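Local coordinates for protein member of DUF4221 family (Bacteroides vulgatus, PDB 3S9J) that is of unknown function but folds as a six-bladed beta-propeller and belongs to the DUF4221 family, at residues R239-M244 and P265-I270. Sequence-based numbering, arbitrary orientation. Where two conformers were deposited one is given.
Sequences RYLKSM and PRYWHI
L241 reaches P265 and Y267 with its two methyl branches: CD2 sits 3.6 Å from P265 CB, while CD1 lies 3.9 Å from Y267 CZ, approaching the ring obliquely. A forked aliphatic chain suits a place between a proline ring and a phenol. The selenium of M244, a selenomethionine, is 4.0 Å from Y267 CE2, an oblique Met-aromatic contact. The chain then bends at its last torsion (chi3 67°), which brings CE to 3.6 Å from the carbonyl O of P265; methionine's long unbranched chain, here with selenium for sulfur, can lie against both ring and carbonyl. Tyrosine suits its place because the ring gives apolar surface and the hydroxyl a polar end: OH accepts the N-H of S238 and donates to a water 2.6 Å from OH, at the ring edge in its plane. That water donates in turn to K242 O, 2.9 Å away. A phenylalanine here would probably leave the S238 amide without its acceptor and cost the water its phenol partner. D220 OD1 accepts a hydrogen bond from the backbone N of M244. Apolar packing between a loop and the first strand of the next propeller blade is thus pinned by one phenol OH, directly and through water.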
loop_
_atom_site.group_PDB
_atom_site.type_symbol
_atom_site.label_atom_id
_atom_site.label_comp_id
_atom_site.label_asym_id
_atom_site.label_seq_id
_atom_site.Cartn_x
_atom_site.Cartn_y
_atom_site.Cartn_z
ATOM N N ARG A 239 18.477 -10.923 1.243
ATOM C CA ARG A 239 19.823 -11.488 1.085
ATOM C C ARG A 239 20.578 -10.890 -0.104
ATOM O O ARG A 239 21.787 -11.053 -0.192
ATOM C CB ARG A 239 19.780 -13.020 0.979
ATOM C CG ARG A 239 19.132 -13.582 -0.292
ATOM C CD ARG A 239 18.504 -14.956 0.008
ATOM N NE ARG A 239 17.478 -14.862 1.052
ATOM C CZ ARG A 239 16.986 -15.890 1.739
ATOM N NH1 ARG A 239 17.412 -17.122 1.512
ATOM N NH2 ARG A 239 16.057 -15.675 2.661
ATOM N N TYR A 240 19.889 -10.176 -0.991
ATOM C CA TYR A 240 20.507 -9.617 -2.180
ATOM C C TYR A 240 20.929 -8.175 -2.008
ATOM O O TYR A 240 21.590 -7.655 -2.877
ATOM C CB TYR A 240 19.554 -9.735 -3.375
ATOM C CG TYR A 240 19.128 -11.157 -3.599
ATOM C CD1 TYR A 240 20.053 -12.105 -4.026
ATOM C CD2 TYR A 240 17.813 -11.575 -3.361
ATOM C CE1 TYR A 240 19.710 -13.415 -4.212
ATOM C CE2 TYR A 240 17.458 -12.918 -3.540
ATOM C CZ TYR A 240 18.415 -13.826 -3.984
ATOM O OH TYR A 240 18.108 -15.154 -4.177
ATOM N N LEU A 241 20.578 -7.557 -0.875
ATOM C CA LEU A 241 20.854 -6.137 -0.624
ATOM C C LEU A 241 21.784 -5.926 0.548
ATOM O O LEU A 241 21.730 -6.634 1.544
ATOM C CB LEU A 241 19.554 -5.364 -0.309
ATOM C CG LEU A 241 18.468 -5.360 -1.383
ATOM C CD1 LEU A 241 17.248 -4.579 -0.877
ATOM C CD2 LEU A 241 19.029 -4.802 -2.700
ATOM N N LYS A 242 22.616 -4.911 0.419
ATOM C CA LYS A 242 23.443 -4.415 1.505
ATOM C C LYS A 242 22.506 -3.915 2.611
ATOM O O LYS A 242 21.424 -3.386 2.315
ATOM C CB LYS A 242 24.266 -3.254 0.937
ATOM C CG LYS A 242 25.403 -2.792 1.754
ATOM C CD LYS A 242 26.043 -1.547 1.111
ATOM C CE LYS A 242 27.236 -1.063 1.920
ATOM N NZ LYS A 242 28.293 -2.087 1.881
ATOM N N SER A 243 22.909 -4.070 3.862
ATOM C CA SER A 243 22.133 -3.527 4.983
ATOM C C SER A 243 21.943 -2.028 4.816
ATOM O O SER A 243 22.842 -1.335 4.337
ATOM C CB SER A 243 22.807 -3.852 6.320
ATOM O OG SER A 243 22.164 -3.162 7.363
HETATM N N MSE A 244 20.752 -1.519 5.162
HETATM C CA MSE A 244 20.460 -0.096 4.975
HETATM C C MSE A 244 19.703 0.558 6.122
HETATM O O MSE A 244 18.991 -0.105 6.910
HETATM C CB MSE A 244 19.672 0.113 3.670
HETATM C CG MSE A 244 18.278 -0.437 3.679
HETATM SE SE MSE A 244 17.257 -0.000 2.059
HETATM C CE MSE A 244 18.259 -1.005 0.839
ATOM N N PRO A 265 18.182 0.806 -4.264
ATOM C CA PRO A 265 17.455 -0.283 -3.616
ATOM C C PRO A 265 16.661 0.192 -2.404
ATOM O O PRO A 265 17.062 1.138 -1.732
ATOM C CB PRO A 265 18.585 -1.259 -3.187
ATOM C CG PRO A 265 19.780 -0.387 -3.060
ATOM C CD PRO A 265 19.647 0.654 -4.127
ATOM N N ARG A 266 15.513 -0.428 -2.155
ATOM C CA ARG A 266 14.701 -0.113 -0.990
ATOM C C ARG A 266 13.650 -1.171 -0.853
ATOM O O ARG A 266 13.398 -1.949 -1.786
ATOM C CB ARG A 266 14.011 1.246 -1.120
ATOM C CG ARG A 266 13.065 1.387 -2.290
ATOM C CD ARG A 266 12.331 2.728 -2.212
ATOM N NE ARG A 266 11.674 3.081 -3.475
ATOM C CZ ARG A 266 11.131 4.274 -3.736
ATOM N NH1 ARG A 266 11.144 5.247 -2.834
ATOM N NH2 ARG A 266 10.584 4.508 -4.926
ATOM N N TYR A 267 13.026 -1.198 0.312
ATOM C CA TYR A 267 11.898 -2.082 0.527
ATOM C C TYR A 267 10.629 -1.379 0.034
ATOM O O TYR A 267 10.598 -0.151 -0.165
ATOM C CB TYR A 267 11.814 -2.531 2.003
ATOM C CG TYR A 267 13.070 -3.311 2.313
ATOM C CD1 TYR A 267 13.165 -4.644 1.945
ATOM C CD2 TYR A 267 14.198 -2.685 2.793
ATOM C CE1 TYR A 267 14.341 -5.359 2.113
ATOM C CE2 TYR A 267 15.390 -3.404 2.979
ATOM C CZ TYR A 267 15.447 -4.729 2.624
ATOM O OH TYR A 267 16.620 -5.440 2.785
ATOM N N TRP A 268 9.586 -2.182 -0.188
ATOM C CA TRP A 268 8.295 -1.640 -0.628
ATOM C C TRP A 268 7.190 -2.264 0.239
ATOM O O TRP A 268 7.249 -2.086 1.454
ATOM C CB TRP A 268 8.090 -1.758 -2.152
ATOM C CG TRP A 268 7.084 -0.780 -2.695
ATOM C CD1 TRP A 268 5.877 -1.066 -3.257
ATOM C CD2 TRP A 268 7.206 0.635 -2.711
ATOM N NE1 TRP A 268 5.245 0.087 -3.631
ATOM C CE2 TRP A 268 6.031 1.152 -3.296
ATOM C CE3 TRP A 268 8.188 1.533 -2.267
ATOM C CZ2 TRP A 268 5.825 2.503 -3.475
ATOM C CZ3 TRP A 268 7.966 2.897 -2.452
ATOM C CH2 TRP A 268 6.789 3.365 -3.048
ATOM N N HIS A 269 6.220 -2.993 -0.331
ATOM C CA HIS A 269 5.111 -3.510 0.461
ATOM C C HIS A 269 5.563 -4.384 1.628
ATOM O O HIS A 269 6.499 -5.193 1.499
ATOM C CB HIS A 269 4.183 -4.429 -0.339
ATOM C CG HIS A 269 3.717 -3.902 -1.656
ATOM N ND1 HIS A 269 2.929 -2.772 -1.781
ATOM C CD2 HIS A 269 3.808 -4.445 -2.888
ATOM C CE1 HIS A 269 2.597 -2.623 -3.048
ATOM N NE2 HIS A 269 3.127 -3.620 -3.746
ATOM N N ILE A 270 4.851 -4.266 2.741
ATOM C CA ILE A 270 4.736 -5.366 3.686
ATOM C C ILE A 270 3.268 -5.813 3.652
ATOM O O ILE A 270 2.354 -5.004 3.766
ATOM C CB ILE A 270 5.260 -5.006 5.118
ATOM C CG1 ILE A 270 5.217 -6.229 6.075
ATOM C CG2 ILE A 270 4.501 -3.819 5.717
ATOM C CD1 ILE A 270 6.183 -7.367 5.676
HETATM O O HOH W 1 18.786 -4.071 3.341
#